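Local coordinates for protein putative methylase (Clostridium difficile, PDB 3LDU) that probably methylates guanine bases of ribosomal RNA through a Rossmann-like methyltransferase domain, which here holds a bound GTP, at residues T191-K194 / V198-D201; D292-K297 / Y325-Y330; Y351-K356 / F373-P378. One frame throughout, in Å; residues are numbered along the deposited sequence.

Interaction 1. Residues T191-K194 / V198-D201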
loop_
_atom_site.group_PDB
_atom_site.type_symbol
_atom_site.label_atom_id
_atom_site.label_comp_id
_atom_site.label_asym_id
_atom_site.label_seq_id
_atom_site.Cartn_x
_atom_site.Cartn_y
_atom_site.Cartn_z
ATOM N N THR A 191 -11.454 10.322 0.051
ATOM C CA THR A 191 -12.489 11.139 -0.573
ATOM C C THR A 191 -13.823 10.403 -0.604
ATOM O O THR A 191 -13.882 9.189 -0.375
ATOM C CB THR A 191 -12.128 11.479 -2.034
ATOM O OG1 THR A 191 -12.408 10.343 -2.866
ATOM C CG2 THR A 191 -10.662 11.894 -2.149
ATOM N N PRO A 192 -14.906 11.133 -0.891
ATOM C CA PRO A 192 -16.223 10.500 -1.013
ATOM C C PRO A 192 -16.500 9.949 -2.407
ATOM O O PRO A 192 -17.632 9.558 -2.679
ATOM C CB PRO A 192 -17.199 11.647 -0.714
ATOM C CG PRO A 192 -16.349 12.831 -0.318
ATOM C CD PRO A 192 -15.001 12.602 -0.880
ATOM N N TRP A 193 -15.498 9.899 -3.279
ATOM C CA TRP A 193 -15.746 9.450 -4.646
ATOM C C TRP A 193 -16.282 8.023 -4.685
ATOM O O TRP A 193 -15.816 7.152 -3.946
ATOM C CB TRP A 193 -14.484 9.539 -5.516
ATOM C CG TRP A 193 -14.735 9.028 -6.916
ATOM C CD1 TRP A 193 -15.323 9.715 -7.943
ATOM C CD2 TRP A 193 -14.454 7.710 -7.423
ATOM N NE1 TRP A 193 -15.413 8.914 -9.062
ATOM C CE2 TRP A 193 -14.892 7.678 -8.766
ATOM C CE3 TRP A 193 -13.877 6.557 -6.873
ATOM C CZ2 TRP A 193 -14.756 6.546 -9.568
ATOM C CZ3 TRP A 193 -13.748 5.432 -7.671
ATOM C CH2 TRP A 193 -14.189 5.432 -9.000
ATOM N N LYS A 194 -17.240 7.788 -5.575
ATOM C CA LYS A 194 -17.794 6.455 -5.815
ATOM C C LYS A 194 -17.959 6.274 -7.322
ATOM O O LYS A 194 -18.180 7.242 -8.031
ATOM C CB LYS A 194 -19.169 6.318 -5.149
ATOM C CG LYS A 194 -19.161 5.605 -3.808
ATOM C CD LYS A 194 -18.761 6.535 -2.674
ATOM C CE LYS A 194 -18.801 5.814 -1.328
ATOM N NZ LYS A 194 -18.609 6.747 -0.181
ATOM N N VAL A 198 -18.349 11.767 -11.528
ATOM C CA VAL A 198 -17.283 12.266 -12.385
ATOM C C VAL A 198 -15.969 12.379 -11.602
ATOM O O VAL A 198 -15.935 12.929 -10.495
ATOM C CB VAL A 198 -17.648 13.654 -12.971
ATOM C CG1 VAL A 198 -16.437 14.306 -13.581
ATOM C CG2 VAL A 198 -18.778 13.533 -13.991
ATOM N N LEU A 199 -14.898 11.830 -12.170
ATOM C CA LEU A 199 -13.565 11.913 -11.569
ATOM C C LEU A 199 -12.525 12.223 -12.627
ATOM O O LEU A 199 -12.460 11.549 -13.663
ATOM C CB LEU A 199 -13.178 10.614 -10.861
ATOM C CG LEU A 199 -11.714 10.565 -10.393
ATOM C CD1 LEU A 199 -11.418 11.613 -9.297
ATOM C CD2 LEU A 199 -11.362 9.169 -9.866
ATOM N N VAL A 200 -11.729 13.262 -12.380
ATOM C CA VAL A 200 -10.669 13.662 -13.297
ATOM C C VAL A 200 -9.349 13.806 -12.551
ATOM O O VAL A 200 -9.314 14.387 -11.480
ATOM C CB VAL A 200 -10.978 15.033 -13.949
ATOM C CG1 VAL A 200 -9.919 15.368 -14.996
ATOM C CG2 VAL A 200 -12.368 15.018 -14.554
ATOM N N ASP A 201 -8.269 13.283 -13.124
ATOM C CA ASP A 201 -6.918 13.609 -12.665
ATOM C C ASP A 201 -6.247 14.322 -13.834
ATOM O O ASP A 201 -5.790 13.669 -14.779
ATOM C CB ASP A 201 -6.128 12.336 -12.312
ATOM C CG ASP A 201 -4.704 12.642 -11.866
ATOM O OD1 ASP A 201 -4.289 13.813 -11.998
ATOM O OD2 ASP A 201 -3.992 11.720 -11.396
#

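Interaction 2. Residues D292-K297 / Y325-Y330. With GTP (guanosine-5'-triphosphate), chain B.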
loop_
_atom_site.group_PDB
_atom_site.type_symbol
_atom_site.label_atom_id
_atom_site.label_comp_id
_atom_site.label_asym_id
_atom_site.label_seq_id
_atom_site.Cartn_x
_atom_site.Cartn_y
_atom_site.Cartn_z
ATOM N N ASP A 292 -3.931 20.131 -20.827
ATOM C CA ASP A 292 -3.324 21.085 -19.900
ATOM C C ASP A 292 -4.303 21.349 -18.744
ATOM O O ASP A 292 -5.368 21.926 -18.953
ATOM C CB ASP A 292 -3.024 22.376 -20.697
ATOM C CG ASP A 292 -2.317 23.463 -19.882
ATOM O OD1 ASP A 292 -2.119 23.317 -18.656
ATOM O OD2 ASP A 292 -1.960 24.494 -20.505
ATOM N N ALA A 293 -3.946 20.910 -17.533
ATOM C CA ALA A 293 -4.785 21.070 -16.340
ATOM C C ALA A 293 -5.206 22.520 -16.071
ATOM O O ALA A 293 -6.276 22.756 -15.509
ATOM C CB ALA A 293 -4.061 20.522 -15.112
ATOM N N THR A 294 -4.343 23.470 -16.429
ATOM C CA THR A 294 -4.637 24.895 -16.202
ATOM C C THR A 294 -5.756 25.412 -17.101
ATOM O O THR A 294 -6.273 26.511 -16.891
ATOM C CB THR A 294 -3.386 25.806 -16.353
ATOM O OG1 THR A 294 -2.957 25.829 -17.714
ATOM C CG2 THR A 294 -2.244 25.312 -15.454
ATOM N N GLN A 295 -6.126 24.619 -18.098
ATOM C CA GLN A 295 -7.218 24.975 -18.987
ATOM C C GLN A 295 -8.404 24.064 -18.763
ATOM O O GLN A 295 -9.351 24.077 -19.556
ATOM C CB GLN A 295 -6.778 24.879 -20.447
ATOM C CG GLN A 295 -5.490 25.613 -20.723
ATOM C CD GLN A 295 -5.623 27.082 -20.452
ATOM O OE1 GLN A 295 -6.465 27.750 -21.054
ATOM N NE2 GLN A 295 -4.801 27.602 -19.541
ATOM N N PHE A 296 -8.356 23.250 -17.713
ATOM C CA PHE A 296 -9.445 22.304 -17.507
ATOM C C PHE A 296 -10.764 23.044 -17.264
ATOM O O PHE A 296 -10.830 23.991 -16.478
ATOM C CB PHE A 296 -9.158 21.283 -16.386
ATOM C CG PHE A 296 -10.296 20.332 -16.156
ATOM C CD1 PHE A 296 -10.552 19.311 -17.062
ATOM C CD2 PHE A 296 -11.152 20.494 -15.066
ATOM C CE1 PHE A 296 -11.616 18.444 -16.878
ATOM C CE2 PHE A 296 -12.217 19.629 -14.874
ATOM C CZ PHE A 296 -12.448 18.598 -15.786
ATOM N N LYS A 297 -11.806 22.616 -17.969
ATOM C CA LYS A 297 -13.139 23.183 -17.798
ATOM C C LYS A 297 -14.173 22.072 -17.934
ATOM O O LYS A 297 -13.945 21.080 -18.629
ATOM C CB LYS A 297 -13.406 24.267 -18.857
ATOM C CG LYS A 297 -12.444 25.442 -18.806
ATOM C CD LYS A 297 -12.607 26.353 -20.026
ATOM C CE LYS A 297 -11.758 27.611 -19.893
ATOM N NZ LYS A 297 -10.303 27.315 -19.759
ATOM N N TYR A 325 0.374 26.214 -9.439
ATOM C CA TYR A 325 -0.572 26.150 -8.330
ATOM C C TYR A 325 -1.613 27.279 -8.421
ATOM O O TYR A 325 -2.802 27.046 -8.221
ATOM C CB TYR A 325 0.168 26.193 -6.992
ATOM C CG TYR A 325 1.011 24.954 -6.691
ATOM C CD1 TYR A 325 0.803 23.757 -7.368
ATOM C CD2 TYR A 325 2.020 24.997 -5.738
ATOM C CE1 TYR A 325 1.575 22.627 -7.093
ATOM C CE2 TYR A 325 2.796 23.882 -5.459
ATOM C CZ TYR A 325 2.573 22.704 -6.132
ATOM O OH TYR A 325 3.357 21.611 -5.828
ATOM N N LYS A 326 -1.168 28.497 -8.732
ATOM C CA LYS A 326 -2.081 29.629 -8.880
ATOM C C LYS A 326 -3.053 29.378 -10.031
ATOM O O LYS A 326 -4.265 29.563 -9.911
ATOM C CB LYS A 326 -1.290 30.913 -9.149
ATOM C CG LYS A 326 -2.138 32.151 -9.286
ATOM C CD LYS A 326 -1.279 33.327 -9.750
ATOM C CE LYS A 326 -0.083 33.542 -8.827
ATOM N NZ LYS A 326 -0.513 34.022 -7.484
ATOM N N GLU A 327 -2.506 28.934 -11.149
ATOM C CA GLU A 327 -3.332 28.649 -12.318
ATOM C C GLU A 327 -4.336 27.518 -12.077
ATOM O O GLU A 327 -5.486 27.604 -12.515
ATOM C CB GLU A 327 -2.452 28.416 -13.540
ATOM C CG GLU A 327 -1.732 29.712 -13.946
ATOM C CD GLU A 327 -0.720 29.529 -15.064
ATOM O OE1 GLU A 327 -0.728 28.474 -15.721
ATOM O OE2 GLU A 327 0.084 30.457 -15.290
ATOM N N LEU A 328 -3.915 26.472 -11.364
ATOM C CA LEU A 328 -4.847 25.426 -10.962
ATOM C C LEU A 328 -5.983 25.953 -10.083
ATOM O O LEU A 328 -7.148 25.588 -10.267
ATOM C CB LEU A 328 -4.124 24.295 -10.219
ATOM C CG LEU A 328 -3.080 23.529 -11.031
ATOM C CD1 LEU A 328 -2.335 22.556 -10.124
ATOM C CD2 LEU A 328 -3.702 22.784 -12.224
ATOM N N GLY A 329 -5.640 26.779 -9.097
ATOM C CA GLY A 329 -6.648 27.351 -8.223
ATOM C C GLY A 329 -7.691 28.111 -9.027
ATOM O O GLY A 329 -8.894 27.934 -8.820
ATOM N N TYR A 330 -7.228 28.946 -9.953
ATOM C CA TYR A 330 -8.140 29.714 -10.804
ATOM C C TYR A 330 -9.083 28.788 -11.569
ATOM O O TYR A 330 -10.299 28.976 -11.533
ATOM C CB TYR A 330 -7.352 30.622 -11.752
ATOM C CG TYR A 330 -8.184 31.413 -12.741
ATOM C CD1 TYR A 330 -8.928 32.517 -12.334
ATOM C CD2 TYR A 330 -8.196 31.080 -14.092
ATOM C CE1 TYR A 330 -9.676 33.251 -13.242
ATOM C CE2 TYR A 330 -8.940 31.812 -15.009
ATOM C CZ TYR A 330 -9.678 32.892 -14.579
ATOM O OH TYR A 330 -10.419 33.615 -15.491
HETATM P PG GTP B . 1.438 9.062 -11.253
HETATM O O1G GTP B . -0.041 9.247 -11.516
HETATM O O2G GTP B . 1.603 8.044 -10.158
HETATM O O3G GTP B . 2.148 8.530 -12.476
HETATM O O3B GTP B . 2.056 10.492 -10.808
HETATM P PB GTP B . 3.022 11.304 -11.817
HETATM O O1B GTP B . 4.449 11.037 -11.402
HETATM O O2B GTP B . 2.827 10.855 -13.240
HETATM O O3A GTP B . 2.746 12.891 -11.685
HETATM P PA GTP B . 4.062 13.832 -11.594
HETATM O O1A GTP B . 5.040 13.387 -12.660
HETATM O O2A GTP B . 4.704 13.726 -10.230
HETATM O "O5'" GTP B . 3.631 15.339 -11.936
HETATM C "C5'" GTP B . 2.318 15.519 -12.362
HETATM C "C4'" GTP B . 2.290 15.392 -13.880
HETATM O "O4'" GTP B . 1.740 16.593 -14.344
HETATM C "C3'" GTP B . 3.634 15.245 -14.598
HETATM O "O3'" GTP B . 3.594 14.045 -15.340
HETATM C "C2'" GTP B . 3.734 16.427 -15.559
HETATM O "O2'" GTP B . 4.057 16.042 -16.881
HETATM C "C1'" GTP B . 2.312 16.927 -15.582
HETATM N N9 GTP B . 2.134 18.375 -15.744
HETATM C C8 GTP B . 2.940 19.432 -15.413
HETATM N N7 GTP B . 2.281 20.570 -15.764
HETATM C C5 GTP B . 1.085 20.236 -16.314
HETATM C C6 GTP B . 0.035 20.984 -16.836
HETATM O O6 GTP B . 0.078 22.224 -16.866
HETATM N N1 GTP B . -1.066 20.310 -17.321
HETATM C C2 GTP B . -1.132 18.928 -17.293
HETATM N N2 GTP B . -2.218 18.333 -17.757
HETATM N N3 GTP B . -0.083 18.169 -16.782
HETATM C C4 GTP B . 0.991 18.846 -16.301
HETATM O O HOH W 1 -6.049 28.533 -15.044
#

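Interaction 3. Residues Y351-K356 / F373-P378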
loop_
_atom_site.group_PDB
_atom_site.type_symbol
_atom_site.label_atom_id
_atom_site.label_comp_id
_atom_site.label_asym_id
_atom_site.label_seq_id
_atom_site.Cartn_x
_atom_site.Cartn_y
_atom_site.Cartn_z
ATOM N N TYR A 351 -1.333 28.840 0.039
ATOM C CA TYR A 351 -1.104 30.242 -0.298
ATOM C C TYR A 351 -1.039 30.481 -1.812
ATOM O O TYR A 351 -1.660 31.417 -2.332
ATOM C CB TYR A 351 0.149 30.773 0.399
ATOM C CG TYR A 351 0.422 32.220 0.067
ATOM C CD1 TYR A 351 -0.320 33.236 0.656
ATOM C CD2 TYR A 351 1.405 32.570 -0.849
ATOM C CE1 TYR A 351 -0.077 34.566 0.346
ATOM C CE2 TYR A 351 1.651 33.890 -1.165
ATOM C CZ TYR A 351 0.908 34.885 -0.565
ATOM O OH TYR A 351 1.148 36.207 -0.876
ATOM N N GLU A 352 -0.306 29.641 -2.535
ATOM C CA GLU A 352 -0.166 29.840 -3.977
ATOM C C GLU A 352 -1.424 29.398 -4.735
ATOM O O GLU A 352 -1.825 30.020 -5.732
ATOM C CB GLU A 352 1.068 29.108 -4.502
ATOM C CG GLU A 352 2.353 29.471 -3.778
ATOM C CD GLU A 352 2.784 30.909 -4.021
ATOM O OE1 GLU A 352 2.221 31.565 -4.928
ATOM O OE2 GLU A 352 3.694 31.384 -3.304
ATOM N N PHE A 353 -2.045 28.326 -4.247
ATOM C CA PHE A 353 -3.296 27.814 -4.801
ATOM C C PHE A 353 -4.458 28.803 -4.626
ATOM O O PHE A 353 -5.388 28.822 -5.431
ATOM C CB PHE A 353 -3.634 26.472 -4.149
ATOM C CG PHE A 353 -4.815 25.781 -4.751
ATOM C CD1 PHE A 353 -4.728 25.200 -6.011
ATOM C CD2 PHE A 353 -6.005 25.673 -4.046
ATOM C CE1 PHE A 353 -5.806 24.543 -6.570
ATOM C CE2 PHE A 353 -7.092 25.015 -4.598
ATOM C CZ PHE A 353 -6.990 24.445 -5.868
ATOM N N GLY A 354 -4.402 29.618 -3.574
ATOM C CA GLY A 354 -5.393 30.665 -3.369
ATOM C C GLY A 354 -6.623 30.239 -2.590
ATOM O O GLY A 354 -7.670 30.881 -2.673
ATOM N N GLN A 355 -6.503 29.153 -1.828
ATOM C CA GLN A 355 -7.641 28.633 -1.082
ATOM C C GLN A 355 -7.176 27.753 0.074
ATOM O O GLN A 355 -6.240 26.968 -0.077
ATOM C CB GLN A 355 -8.555 27.843 -2.028
ATOM C CG GLN A 355 -9.918 27.501 -1.460
ATOM C CD GLN A 355 -10.779 26.767 -2.460
ATOM O OE1 GLN A 355 -11.865 26.286 -2.130
ATOM N NE2 GLN A 355 -10.291 26.661 -3.694
ATOM N N LYS A 356 -7.813 27.914 1.234
ATOM C CA LYS A 356 -7.489 27.135 2.424
ATOM C C LYS A 356 -8.237 25.815 2.343
ATOM O O LYS A 356 -9.417 25.791 1.999
ATOM C CB LYS A 356 -7.896 27.900 3.693
ATOM C CG LYS A 356 -7.476 27.222 4.986
ATOM C CD LYS A 356 -7.590 28.144 6.192
ATOM C CE LYS A 356 -8.869 27.900 6.982
ATOM N NZ LYS A 356 -10.109 28.189 6.205
ATOM N N PHE A 373 -4.077 17.931 0.513
ATOM C CA PHE A 373 -4.964 19.076 0.740
ATOM C C PHE A 373 -6.351 18.786 0.173
ATOM O O PHE A 373 -6.501 18.546 -1.020
ATOM C CB PHE A 373 -4.387 20.294 0.053
ATOM C CG PHE A 373 -3.058 20.725 0.590
ATOM C CD1 PHE A 373 -2.984 21.596 1.666
ATOM C CD2 PHE A 373 -1.885 20.268 0.017
ATOM C CE1 PHE A 373 -1.758 22.004 2.166
ATOM C CE2 PHE A 373 -0.653 20.676 0.503
ATOM C CZ PHE A 373 -0.592 21.548 1.578
ATOM N N GLN A 374 -7.366 18.840 1.025
ATOM C CA GLN A 374 -8.696 18.364 0.654
ATOM C C GLN A 374 -9.644 19.547 0.547
ATOM O O GLN A 374 -9.746 20.339 1.478
ATOM C CB GLN A 374 -9.204 17.396 1.724
ATOM C CG GLN A 374 -8.261 16.224 1.903
ATOM C CD GLN A 374 -8.645 15.288 3.038
ATOM O OE1 GLN A 374 -7.797 14.571 3.564
ATOM N NE2 GLN A 374 -9.919 15.282 3.412
ATOM N N TYR A 375 -10.338 19.646 -0.583
ATOM C CA TYR A 375 -11.262 20.754 -0.844
ATOM C C TYR A 375 -12.623 20.238 -1.300
ATOM O O TYR A 375 -12.966 20.360 -2.479
ATOM C CB TYR A 375 -10.711 21.664 -1.931
ATOM C CG TYR A 375 -9.412 22.358 -1.613
ATOM C CD1 TYR A 375 -9.405 23.647 -1.087
ATOM C CD2 TYR A 375 -8.188 21.740 -1.859
ATOM C CE1 TYR A 375 -8.213 24.301 -0.809
ATOM C CE2 TYR A 375 -6.987 22.382 -1.577
ATOM C CZ TYR A 375 -7.006 23.664 -1.050
ATOM O OH TYR A 375 -5.823 24.314 -0.769
ATOM N N PRO A 376 -13.404 19.658 -0.375
ATOM C CA PRO A 376 -14.763 19.236 -0.731
ATOM C C PRO A 376 -15.589 20.442 -1.141
ATOM O O PRO A 376 -15.376 21.534 -0.603
ATOM C CB PRO A 376 -15.305 18.635 0.575
ATOM C CG PRO A 376 -14.402 19.174 1.661
ATOM C CD PRO A 376 -13.057 19.290 1.010
ATOM N N GLY A 377 -16.502 20.248 -2.089
ATOM C CA GLY A 377 -17.322 21.332 -2.601
ATOM C C GLY A 377 -18.245 21.893 -1.538
ATOM O O GLY A 377 -18.437 21.277 -0.490
ATOM N N PRO A 378 -18.831 23.068 -1.808
ATOM C CA PRO A 378 -19.701 23.728 -0.829
ATOM C C PRO A 378 -20.827 22.800 -0.397
ATOM O O PRO A 378 -21.271 21.962 -1.180
ATOM C CB PRO A 378 -20.267 24.922 -1.605
ATOM C CG PRO A 378 -20.006 24.615 -3.051
ATOM C CD PRO A 378 -18.754 23.807 -3.073
#

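Interaction 1. Residues T191-K194 / V198-D201
A methyl group seated squarely over an indole is the striking feature here: CD2 of L199 lies 4.1 Å from the centroid of the five-membered ring of W193, and only 13° off the ring normal. This CH-pi contact is accompanied by a second, closer approach from the same leucine, whose CB comes within 3.3 Å of W193 NE1 and also touches CD1, so that the aliphatic chain lies mainly over the five-membered ring. The two side chains cross at about a right angle. In W193, CG lies anti to the backbone N (chi1 178°), which carries the indole away from its own loop and across to the first residue of strand 199-201. At the rim of the same ring the carbonyl oxygen V198 O stands near the ring plane, 4.1 Å from W193 CD1.

The polar end of the indole is directed to a nearby residue in the chain, since NE1 hydrogen-bonds to the carbonyl of R197 just before the strand. The other end of the loop is shaped by an ST turn, in which W193 N donates to T191 OG1 over 3.1 Å with an N-H...O angle of 163°; that hydroxyl is also bonded to the carbonyl of I188.

Strand 199-201 is a parallel strand inside the methyltransferase sheet, between strands 260-264 and 304-307, and leads toward P202, which binds GTP. W193 and L199 both pack on A213 of helix 208-217, and F304 meets the indole edge-to-face. With its face packed and its buried N-H satisfied by R197 O, the indole can sit in the apolar core without the cost of an unpaired polar group, its orientation set by both contacts.

Interaction 2. Residues D292-K297 / Y325-Y330
A293 and T294 meet E327 and L328 where a short 3-10 turn, following strand 286-290 of the Rossmann-like methyltransferase domain, rests against helix 315-333. The apolar part of the contact is small. A293 CB touches L328 CD2 at 3.7 Å, and M203 packs on L328 nearby; beside them, T294 turns its methyl CG2 to the helix and meets both CB and OE1 of E327, the latter at 3.5 Å. The other carboxylate oxygen of E327, OE2, is hydrogen-bonded to Q323.

Hydrogen bonds within the turn fix T294. D292 OD1 closes an Asx turn by accepting from T294 N, and it also accepts from T294 OG1 at 2.8 Å, both donors approaching from the same face of the carboxylate, well out of its plane. With chi1 at 68°, OG1 sits between the backbone N and the carbonyl carbon, within range of that oxygen, and CG2 is left to face E327. Q295 NE2 donates to OG1 almost in its own amide plane.

The guanine edge lies against the same turn, GTP N1 2.9 Å from A293 N; a hydrogen bond from N1 to D292 OD1 is weak (3.5 Å, 134°). Water completes the contact, as one molecule donates to T294 O at 2.7 Å and to E327 O at 2.8 Å.

Interaction 3. Residues Y351-K356 / F373-P378
Helix 349-353 stops at F353, and the positive phi (88°) of G354, the next residue, swings the chain away and brings Q355 and K356 past Y375, the last residue of strand 368-375. Y375 occupies the centre of the contact. Its hydroxyl donates to Q355 O at 2.8 Å, reaching the carbonyl from well above its plane. F353 places CE2 over one face of the tyrosine ring, 3.8 Å above the plane and toward the rim, while its CD2 approaches Y375 OH; the two rings meet obliquely, inclined at 46°, and the side chains run past one another from opposing sides.

The contact joins the C-terminal end of the helix to the antiparallel strand that comes last in the chain, inserted between strands 339-344 and 359-365, as in class I methyltransferases of Rossmann-like fold. R333 of helix 315-333 reaches F353 by a cation-pi contact and bonds to its carbonyl.

Q355 runs fully extended alongside the tyrosine, its CD 3.7 Å from Y375 CD1 and its amide plane 57° from the ring, and its NE2 hydrogen-bonds to Y340 OH. K356 contributes its backbone, with its carbonyl O 3.4 Å from Y375 CE1.

All three interactions lie in the methyltransferase half of the chain and follow one another in sequence without overlapping. Interactions 1 and 3 reach the same seven-stranded sheet, through its parallel strand 199-201 and antiparallel strand 368-375, with centres about 16 Å apart and no direct touch. Interaction 2 meets both: V200 packs against F296, and the backbone of helix 315-333 around G329 lies against the ring of F353. The centres of interactions 2 and 3 are about 13 Å apart, those of 1 and 2 about 18 Å. Packing therefore runs from the guanine-binding turn through helices 315-333 and 349-353 to strand 368-375.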